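Local atomic coordinates of UDP-glucose 4-epimerase (Brucella ovis, PDB entry 4WOK), a protein that probably interconverts UDP-glucose and UDP-galactose by inverting the sugar at C4, using a tightly held NAD as its redox cofactor. Residues A[28-31]-A[32-36]; A[98-101]-A[102-106]; A[151-154]-A[155-158]. The protein carries 2 engineered substitutions. One frame throughout, in Å; residues are numbered along the deposited sequence. Where two conformers were deposited one is given.

Interaction 1 of 3, residues A[28-31]-A[32-36]; sequences AKLL and AGQGY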
loop_
_atom_site.group_PDB
_atom_site.type_symbol
_atom_site.label_atom_id
_atom_site.label_comp_id
_atom_site.label_asym_id
_atom_site.label_seq_id
_atom_site.Cartn_x
_atom_site.Cartn_y
_atom_site.Cartn_z
ATOM N N ALA A 28 -3.879 11.553 -2.349
ATOM C CA ALA A 28 -4.585 12.837 -2.249
ATOM C C ALA A 28 -3.854 13.942 -3.025
ATOM O O ALA A 28 -4.475 14.712 -3.768
ATOM C CB ALA A 28 -4.745 13.234 -0.786
ATOM N N LYS A 29 -2.536 14.032 -2.847
ATOM C CA LYS A 29 -1.731 14.998 -3.605
ATOM C C LYS A 29 -1.935 14.815 -5.105
ATOM O O LYS A 29 -2.128 15.791 -5.845
ATOM C CB LYS A 29 -0.243 14.849 -3.250
ATOM C CG LYS A 29 0.707 15.742 -4.059
ATOM C CD LYS A 29 2.139 15.640 -3.512
ATOM C CE LYS A 29 3.049 16.734 -4.053
ATOM N NZ LYS A 29 3.510 16.448 -5.436
ATOM N N LEU A 30 -1.898 13.566 -5.556
ATOM C CA LEU A 30 -2.026 13.295 -6.981
ATOM C C LEU A 30 -3.423 13.629 -7.478
ATOM O O LEU A 30 -3.578 14.226 -8.547
ATOM C CB LEU A 30 -1.707 11.836 -7.301
ATOM C CG LEU A 30 -1.547 11.646 -8.811
ATOM C CD1 LEU A 30 -0.143 12.007 -9.241
ATOM C CD2 LEU A 30 -1.905 10.246 -9.257
ATOM N N LEU A 31 -4.434 13.240 -6.708
ATOM C CA LEU A 31 -5.811 13.535 -7.086
ATOM C C LEU A 31 -5.972 15.024 -7.341
ATOM O O LEU A 31 -6.557 15.427 -8.345
ATOM C CB LEU A 31 -6.794 13.073 -5.989
ATOM C CG LEU A 31 -7.123 11.578 -5.984
ATOM C CD1 LEU A 31 -7.695 11.122 -4.610
ATOM C CD2 LEU A 31 -8.116 11.238 -7.088
ATOM N N ALA A 32 -5.444 15.836 -6.430
ATOM C CA ALA A 32 -5.566 17.286 -6.529
ATOM C C ALA A 32 -4.837 17.820 -7.752
ATOM O O ALA A 32 -5.267 18.804 -8.357
ATOM C CB ALA A 32 -5.042 17.961 -5.266
ATOM N N GLY A 33 -3.739 17.166 -8.118
ATOM C CA GLY A 33 -3.011 17.539 -9.318
ATOM C C GLY A 33 -3.812 17.256 -10.577
ATOM O O GLY A 33 -3.621 17.911 -11.607
ATOM N N GLN A 34 -4.716 16.281 -10.508
ATOM C CA GLN A 34 -5.509 15.951 -11.686
ATOM C C GLN A 34 -6.883 16.621 -11.644
ATOM O O GLN A 34 -7.758 16.318 -12.450
ATOM C CB GLN A 34 -5.631 14.433 -11.840
ATOM C CG GLN A 34 -4.287 13.782 -12.190
ATOM C CD GLN A 34 -4.368 12.279 -12.385
ATOM O OE1 GLN A 34 -5.436 11.728 -12.637
ATOM N NE2 GLN A 34 -3.222 11.606 -12.275
ATOM N N GLY A 35 -7.049 17.561 -10.723
ATOM C CA GLY A 35 -8.256 18.364 -10.697
ATOM C C GLY A 35 -9.378 17.838 -9.822
ATOM O O GLY A 35 -10.470 18.401 -9.813
ATOM N N TYR A 36 -9.129 16.752 -9.105
ATOM C CA TYR A 36 -10.095 16.283 -8.122
ATOM C C TYR A 36 -9.917 17.041 -6.819
ATOM O O TYR A 36 -8.879 17.663 -6.578
ATOM C CB TYR A 36 -9.952 14.778 -7.870
ATOM C CG TYR A 36 -10.370 13.918 -9.037
ATOM C CD1 TYR A 36 -11.716 13.664 -9.292
ATOM C CD2 TYR A 36 -9.425 13.364 -9.888
ATOM C CE1 TYR A 36 -12.103 12.875 -10.353
ATOM C CE2 TYR A 36 -9.802 12.576 -10.955
ATOM C CZ TYR A 36 -11.144 12.332 -11.182
ATOM O OH TYR A 36 -11.529 11.545 -12.244
#
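Leu31 and Tyr36 meet where helix 22-33 stops and the chain turns into strand 37-42. Their side chains pass each other at a slant: methyl CD2 of Leu31 comes within 3.8 Å of Tyr36 CD2, approaching the ring obliquely. The ring's other neighbour here is the carbonyl oxygen Leu31 O, which lies at the ring edge and in its plane. Tyr36 CG sits beside its own backbone N (chi1 -69°), which lays the ring back against the last turn of the helix. Both residues also pack on Val14 of strand 13-17, and the hydroxyl of Tyr36 bonds to Glu248 and Lys251.

Next to this pair, Leu30 and Gln34 meet across the end of the helix. In one of the two conformers of Gln34, the extended chain beyond CG brings NE2 across the end of the leucine, 3.6 Å from Leu30 CD2. Both side chains also rest on Val244 of helix 236-251.

The backbone closes in a Schellman motif: Tyr36 N reaches back to Leu31 O at 3.0 Å, and Gly35 N makes a weak bond to Ala32 O. Gly35 is the residue of positive phi (92°) that turns the chain, within the beta-alpha-beta unit 13-17, 22-33, 37-42 of the Rossmann fold. Gln34 N donates to Leu31 O as well, also at 3.0 Å, from the face of the carbonyl plane opposite to Tyr36 N. A single oxygen at the helix terminus is thus gripped by two N-H groups, neither on a lone pair, and this satisfies it just where the regular helical bonding runs out.

Interaction 2 of 3, residues A[98-101]-A[102-106]; sequences KYYR and NNVGG. With NAD (nicotinamide-adenine-dinucleotide), chain B.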
loop_
_atom_site.group_PDB
_atom_site.type_symbol
_atom_site.label_atom_id
_atom_site.label_comp_id
_atom_site.label_asym_id
_atom_site.label_seq_id
_atom_site.Cartn_x
_atom_site.Cartn_y
_atom_site.Cartn_z
ATOM N N LYS A 98 -7.209 -7.220 16.433
ATOM C CA LYS A 98 -7.053 -5.895 15.846
ATOM C C LYS A 98 -7.291 -5.921 14.348
ATOM O O LYS A 98 -7.927 -5.017 13.789
ATOM C CB LYS A 98 -5.655 -5.349 16.138
ATOM C CG LYS A 98 -5.383 -3.992 15.493
ATOM C CD LYS A 98 -4.069 -3.417 16.040
ATOM C CE LYS A 98 -3.690 -2.101 15.367
ATOM N NZ LYS A 98 -2.374 -1.599 15.876
ATOM N N TYR A 99 -6.792 -6.958 13.686
ATOM C CA TYR A 99 -6.884 -7.004 12.230
ATOM C C TYR A 99 -8.294 -7.407 11.762
ATOM O O TYR A 99 -8.830 -6.798 10.835
ATOM C CB TYR A 99 -5.782 -7.925 11.662
ATOM C CG TYR A 99 -4.458 -7.194 11.713
ATOM C CD1 TYR A 99 -3.818 -6.981 12.927
ATOM C CD2 TYR A 99 -3.909 -6.619 10.571
ATOM C CE1 TYR A 99 -2.649 -6.251 13.002
ATOM C CE2 TYR A 99 -2.725 -5.892 10.633
ATOM C CZ TYR A 99 -2.102 -5.711 11.854
ATOM O OH TYR A 99 -0.934 -4.987 11.941
ATOM N N TYR A 100 -8.922 -8.383 12.409
ATOM C CA TYR A 100 -10.312 -8.693 12.040
ATOM C C TYR A 100 -11.220 -7.499 12.321
ATOM O O TYR A 100 -12.115 -7.211 11.538
ATOM C CB TYR A 100 -10.832 -9.942 12.777
ATOM C CG TYR A 100 -10.348 -11.254 12.190
ATOM C CD1 TYR A 100 -11.018 -11.846 11.125
ATOM C CD2 TYR A 100 -9.227 -11.907 12.703
ATOM C CE1 TYR A 100 -10.592 -13.041 10.582
ATOM C CE2 TYR A 100 -8.785 -13.107 12.155
ATOM C CZ TYR A 100 -9.474 -13.663 11.093
ATOM O OH TYR A 100 -9.076 -14.849 10.530
ATOM N N ARG A 101 -10.975 -6.777 13.412
ATOM C CA ARG A 101 -11.835 -5.636 13.744
ATOM C C ARG A 101 -11.670 -4.490 12.738
ATOM O O ARG A 101 -12.643 -4.018 12.155
ATOM C CB ARG A 101 -11.548 -5.124 15.149
ATOM C CG ARG A 101 -12.229 -3.791 15.473
ATOM C CD ARG A 101 -11.932 -3.330 16.897
ATOM N NE ARG A 101 -12.568 -2.045 17.209
ATOM C CZ ARG A 101 -13.801 -1.929 17.691
ATOM N NH1 ARG A 101 -14.531 -3.015 17.917
ATOM N NH2 ARG A 101 -14.311 -0.728 17.954
ATOM N N ASN A 102 -10.431 -4.038 12.549
ATOM C CA ASN A 102 -10.162 -2.895 11.672
ATOM C C ASN A 102 -10.374 -3.244 10.202
ATOM O O ASN A 102 -11.017 -2.503 9.451
ATOM C CB ASN A 102 -8.729 -2.387 11.883
ATOM C CG ASN A 102 -8.626 -0.852 11.879
ATOM O OD1 ASN A 102 -9.502 -0.145 12.397
ATOM N ND2 ASN A 102 -7.530 -0.338 11.311
ATOM N N ASN A 103 -9.845 -4.379 9.779
ATOM C CA ASN A 103 -9.839 -4.694 8.355
ATOM C C ASN A 103 -11.102 -5.357 7.814
ATOM O O ASN A 103 -11.473 -5.131 6.660
ATOM C CB ASN A 103 -8.652 -5.580 8.041
ATOM C CG ASN A 103 -7.334 -4.907 8.364
ATOM O OD1 ASN A 103 -7.306 -3.794 8.911
ATOM N ND2 ASN A 103 -6.230 -5.569 8.020
ATOM N N VAL A 104 -11.756 -6.185 8.623
ATOM C CA VAL A 104 -13.013 -6.797 8.194
ATOM C C VAL A 104 -14.197 -5.963 8.691
ATOM O O VAL A 104 -14.991 -5.490 7.890
ATOM C CB VAL A 104 -13.140 -8.258 8.685
ATOM C CG1 VAL A 104 -14.468 -8.883 8.209
ATOM C CG2 VAL A 104 -11.946 -9.076 8.172
ATOM N N GLY A 105 -14.315 -5.782 10.002
ATOM C CA GLY A 105 -15.356 -4.911 10.539
ATOM C C GLY A 105 -15.316 -3.492 9.972
ATOM O O GLY A 105 -16.355 -2.936 9.590
ATOM N N GLY A 106 -14.129 -2.895 9.915
ATOM C CA GLY A 106 -13.993 -1.542 9.390
ATOM C C GLY A 106 -14.389 -1.457 7.920
ATOM O O GLY A 106 -15.075 -0.524 7.489
HETATM P PA NAD B . -0.500 4.084 6.952
HETATM O O1A NAD B . -0.782 3.497 8.322
HETATM O O2A NAD B . 0.475 5.196 6.698
HETATM O O5B NAD B . -2.019 4.759 6.462
HETATM C C5B NAD B . -3.094 4.128 7.123
HETATM C C4B NAD B . -4.121 5.266 7.356
HETATM O O4B NAD B . -5.386 4.721 7.756
HETATM C C3B NAD B . -3.532 6.055 8.531
HETATM O O3B NAD B . -3.600 7.419 8.199
HETATM C C2B NAD B . -4.487 5.688 9.694
HETATM O O2B NAD B . -4.607 6.731 10.578
HETATM C C1B NAD B . -5.831 5.455 8.914
HETATM N N9A NAD B . -6.723 4.507 9.610
HETATM C C8A NAD B . -6.430 3.225 10.125
HETATM N N7A NAD B . -7.499 2.632 10.666
HETATM C C5A NAD B . -8.528 3.569 10.500
HETATM C C6A NAD B . -9.891 3.544 10.868
HETATM N N6A NAD B . -10.415 2.454 11.523
HETATM N N1A NAD B . -10.684 4.600 10.574
HETATM C C2A NAD B . -10.113 5.669 9.929
HETATM N N3A NAD B . -8.820 5.836 9.526
HETATM C C4A NAD B . -8.062 4.738 9.834
HETATM O O3 NAD B . -0.335 2.713 6.128
HETATM P PN NAD B . -0.011 2.841 4.550
HETATM O O1N NAD B . -0.247 4.150 3.852
HETATM O O2N NAD B . 1.175 1.962 4.366
HETATM O O5D NAD B . -1.051 1.728 3.734
HETATM C C5D NAD B . -2.349 2.041 3.858
HETATM C C4D NAD B . -3.095 1.035 2.981
HETATM O O4D NAD B . -2.132 0.412 2.036
HETATM C C3D NAD B . -3.618 -0.120 3.859
HETATM O O3D NAD B . -4.791 -0.555 3.249
HETATM C C2D NAD B . -2.499 -1.155 3.693
HETATM O O2D NAD B . -2.897 -2.459 3.849
HETATM C C1D NAD B . -2.274 -0.964 2.175
HETATM N N1N NAD B . -0.939 -1.649 1.792
HETATM C C2N NAD B . 0.240 -1.022 2.187
HETATM C C3N NAD B . 1.473 -1.636 1.845
HETATM C C7N NAD B . 2.755 -0.970 2.269
HETATM O O7N NAD B . 3.845 -1.461 1.957
HETATM N N7N NAD B . 2.682 0.194 3.008
HETATM C C4N NAD B . 1.467 -2.842 1.140
HETATM C C5N NAD B . 0.266 -3.444 0.763
HETATM C C6N NAD B . -0.951 -2.835 1.100
#
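Lys98 to Gly106 is one unbroken run of helix 96-116, part of the Rossmann-type NAD-binding domain, and its hydrogen bonding widens half-way. Asn102 N to Lys98 O (3.0 Å) and Asn103 N to Tyr99 O are ordinary i to i+4 bonds. A wider pi-type turn follows: Tyr100 O accepts from both Val104 N and Gly105 N, the latter nearly along the C=O axis, and Gly106 N reaches back five residues to Arg101 O at 2.9 Å.

Tyr99 and Asn103 leave the helix in the same direction as neighbours, the amide turned 76° from the ring plane; Asn103 ND2 stands 3.6 Å from Tyr99 CD2. Their polar ends are used elsewhere, the hydroxyl of Tyr99 by Glu91 and the amide of Asn103 by Ser86 O. Tyr100 and Val104 also run alongside one another, CD1 of the ring 4.2 Å from CG2 of the valine, and both pack on Ile157 of helix 150-169.

Asn102 turns instead to the cofactor. Its chi1 of -139° is an unusual torsion, and it presents the amide to the adenine. There it reads two atoms of the base at once: OD1 accepts from N6A of NAD at 2.9 Å, while ND2 donates to N7A of NAD at 3.0 Å, with an N-H···N angle of 160°.

Interaction 3 of 3, residues A[151-154]-A[155-158]; sequences YGRT and KLIA. With NAD (nicotinamide-adenine-dinucleotide), chain B.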
loop_
_atom_site.group_PDB
_atom_site.type_symbol
_atom_site.label_atom_id
_atom_site.label_comp_id
_atom_site.label_asym_id
_atom_site.label_seq_id
_atom_site.Cartn_x
_atom_site.Cartn_y
_atom_site.Cartn_z
ATOM N N TYR A 151 -3.184 -10.880 8.693
ATOM C CA TYR A 151 -3.184 -9.703 7.834
ATOM C C TYR A 151 -3.611 -10.070 6.415
ATOM O O TYR A 151 -4.560 -9.488 5.891
ATOM C CB TYR A 151 -1.813 -9.034 7.806
ATOM C CG TYR A 151 -1.705 -7.949 6.751
ATOM C CD1 TYR A 151 -2.415 -6.757 6.879
ATOM C CD2 TYR A 151 -0.896 -8.115 5.629
ATOM C CE1 TYR A 151 -2.322 -5.763 5.922
ATOM C CE2 TYR A 151 -0.792 -7.117 4.666
ATOM C CZ TYR A 151 -1.508 -5.946 4.821
ATOM O OH TYR A 151 -1.425 -4.950 3.875
ATOM N N GLY A 152 -2.918 -11.036 5.807
ATOM C CA GLY A 152 -3.306 -11.539 4.498
ATOM C C GLY A 152 -4.733 -12.063 4.492
ATOM O O GLY A 152 -5.496 -11.816 3.564
ATOM N N ARG A 153 -5.105 -12.777 5.548
ATOM C CA ARG A 153 -6.448 -13.327 5.693
ATOM C C ARG A 153 -7.508 -12.235 5.626
ATOM O O ARG A 153 -8.510 -12.343 4.926
ATOM C CB ARG A 153 -6.557 -14.070 7.026
ATOM C CG ARG A 153 -7.759 -14.982 7.167
ATOM C CD ARG A 153 -7.368 -16.431 6.887
ATOM N NE ARG A 153 -7.889 -16.878 5.604
ATOM C CZ ARG A 153 -7.393 -17.886 4.899
ATOM N NH1 ARG A 153 -7.953 -18.203 3.737
ATOM N NH2 ARG A 153 -6.341 -18.569 5.348
ATOM N N THR A 154 -7.286 -11.156 6.376
ATOM C CA THR A 154 -8.318 -10.133 6.465
ATOM C C THR A 154 -8.406 -9.305 5.179
ATOM O O THR A 154 -9.486 -8.840 4.823
ATOM C CB THR A 154 -8.094 -9.199 7.680
ATOM O OG1 THR A 154 -6.826 -8.546 7.569
ATOM C CG2 THR A 154 -8.158 -9.989 8.980
ATOM N N LYS A 155 -7.288 -9.130 4.474
ATOM C CA LYS A 155 -7.335 -8.457 3.160
ATOM C C LYS A 155 -8.121 -9.295 2.141
ATOM O O LYS A 155 -8.867 -8.764 1.328
ATOM C CB LYS A 155 -5.912 -8.190 2.631
ATOM C CG LYS A 155 -5.158 -7.114 3.410
ATOM C CD LYS A 155 -5.861 -5.763 3.232
ATOM C CE LYS A 155 -5.115 -4.613 3.914
ATOM N NZ LYS A 155 -5.788 -3.302 3.555
ATOM N N LEU A 156 -7.931 -10.609 2.181
ATOM C CA LEU A 156 -8.674 -11.515 1.310
ATOM C C LEU A 156 -10.177 -11.475 1.609
ATOM O O LEU A 156 -11.006 -11.475 0.695
ATOM C CB LEU A 156 -8.148 -12.942 1.470
ATOM C CG LEU A 156 -8.807 -14.014 0.598
ATOM C CD1 LEU A 156 -8.661 -13.641 -0.870
ATOM C CD2 LEU A 156 -8.180 -15.380 0.869
ATOM N N ILE A 157 -10.521 -11.455 2.892
ATOM C CA ILE A 157 -11.927 -11.381 3.301
ATOM C C ILE A 157 -12.557 -10.104 2.757
ATOM O O ILE A 157 -13.663 -10.136 2.226
ATOM C CB ILE A 157 -12.078 -11.427 4.838
ATOM C CG1 ILE A 157 -11.672 -12.801 5.375
ATOM C CG2 ILE A 157 -13.513 -11.056 5.256
ATOM C CD1 ILE A 157 -11.481 -12.822 6.892
ATOM N N ALA A 158 -11.844 -8.985 2.854
ATOM C CA ALA A 158 -12.356 -7.741 2.280
ATOM C C ALA A 158 -12.559 -7.847 0.765
ATOM O O ALA A 158 -13.531 -7.322 0.232
ATOM C CB ALA A 158 -11.431 -6.582 2.600
HETATM P PA NAD B . -0.500 4.084 6.952
HETATM O O1A NAD B . -0.782 3.497 8.322
HETATM O O2A NAD B . 0.475 5.196 6.698
HETATM O O5B NAD B . -2.019 4.759 6.462
HETATM C C5B NAD B . -3.094 4.128 7.123
HETATM C C4B NAD B . -4.121 5.266 7.356
HETATM O O4B NAD B . -5.386 4.721 7.756
HETATM C C3B NAD B . -3.532 6.055 8.531
HETATM O O3B NAD B . -3.600 7.419 8.199
HETATM C C2B NAD B . -4.487 5.688 9.694
HETATM O O2B NAD B . -4.607 6.731 10.578
HETATM C C1B NAD B . -5.831 5.455 8.914
HETATM N N9A NAD B . -6.723 4.507 9.610
HETATM C C8A NAD B . -6.430 3.225 10.125
HETATM N N7A NAD B . -7.499 2.632 10.666
HETATM C C5A NAD B . -8.528 3.569 10.500
HETATM C C6A NAD B . -9.891 3.544 10.868
HETATM N N6A NAD B . -10.415 2.454 11.523
HETATM N N1A NAD B . -10.684 4.600 10.574
HETATM C C2A NAD B . -10.113 5.669 9.929
HETATM N N3A NAD B . -8.820 5.836 9.526
HETATM C C4A NAD B . -8.062 4.738 9.834
HETATM O O3 NAD B . -0.335 2.713 6.128
HETATM P PN NAD B . -0.011 2.841 4.550
HETATM O O1N NAD B . -0.247 4.150 3.852
HETATM O O2N NAD B . 1.175 1.962 4.366
HETATM O O5D NAD B . -1.051 1.728 3.734
HETATM C C5D NAD B . -2.349 2.041 3.858
HETATM C C4D NAD B . -3.095 1.035 2.981
HETATM O O4D NAD B . -2.132 0.412 2.036
HETATM C C3D NAD B . -3.618 -0.120 3.859
HETATM O O3D NAD B . -4.791 -0.555 3.249
HETATM C C2D NAD B . -2.499 -1.155 3.693
HETATM O O2D NAD B . -2.897 -2.459 3.849
HETATM C C1D NAD B . -2.274 -0.964 2.175
HETATM N N1N NAD B . -0.939 -1.649 1.792
HETATM C C2N NAD B . 0.240 -1.022 2.187
HETATM C C3N NAD B . 1.473 -1.636 1.845
HETATM C C7N NAD B . 2.755 -0.970 2.269
HETATM O O7N NAD B . 3.845 -1.461 1.957
HETATM N N7N NAD B . 2.682 0.194 3.008
HETATM C C4N NAD B . 1.467 -2.842 1.140
HETATM C C5N NAD B . 0.266 -3.444 0.763
HETATM C C6N NAD B . -0.951 -2.835 1.100
#
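Tyr151 O takes the N-H of Lys155 at 3.1 Å, and the same i to i+4 pattern carries on through Gly152 O with Leu156 N, Arg153 O with Ile157 N and Thr154 O with Ala158 N, all near the start of helix 150-169. One turn of helix puts the side chains of Tyr151 and Lys155 on the same flank, where they slant past each other towards NAD. The lysine first runs over the tyrosine: CG stands above one face of the ring, offset toward its rim, in a CH-pi contact 4.3 Å from the centroid. Further out, Lys155 CE comes within 3.6 Å of Tyr151 CE1. A bend at chi2 (-65°) in the otherwise extended outer chain lets the lysine follow the ring out to the ribose.

This is the Tyr-x-x-x-Lys spacing of the short-chain dehydrogenase/reductase superfamily, to which the NAD-dependent epimerases belong. Both residues hold the ribose of the nicotinamide half of NAD. Tyr151 OH shares a hydrogen bond of 2.9 Å with O2D of NAD, which approaches the ring in its plane, at the edge. Lys155 NZ donates to O3D of NAD at 2.9 Å and more weakly to O2D, and it also bonds to Ser125 O, at the end of strand 121-125. The tyrosine hydroxyl also stands over a face of the nicotinamide ring, 3.5 Å above C6N of NAD.

Away from the cofactor, the bent chain of Arg153 runs next to Leu156 in one of its two conformers, and Ile157 CG1 packs 3.2 Å from Arg153 O.

Interactions 2 and 3 are neighbours, their centres about 9 Å apart, and they hold different parts of one NAD molecule: 98-106 reads the adenine, 151-158 the nicotinamide ribose. Their helices meet directly, with Asn103 ND2 3.1 Å from Thr154 OG1 in a probable hydrogen bond, Tyr100 OH 3.6 Å from Arg153 CG, and Val104 CG1 3.8 Å from Ile157 CG2. Interaction 1 stands apart, its centre about 29 Å from the centre of each of the others. Residues 28-36 do not touch the cofactor; the side chain of Ala28 is about 11 Å from the bound NAD. Yet their helix begins within the probable glycine-rich GxGxxG turn, where Phe22 N bonds to NAD.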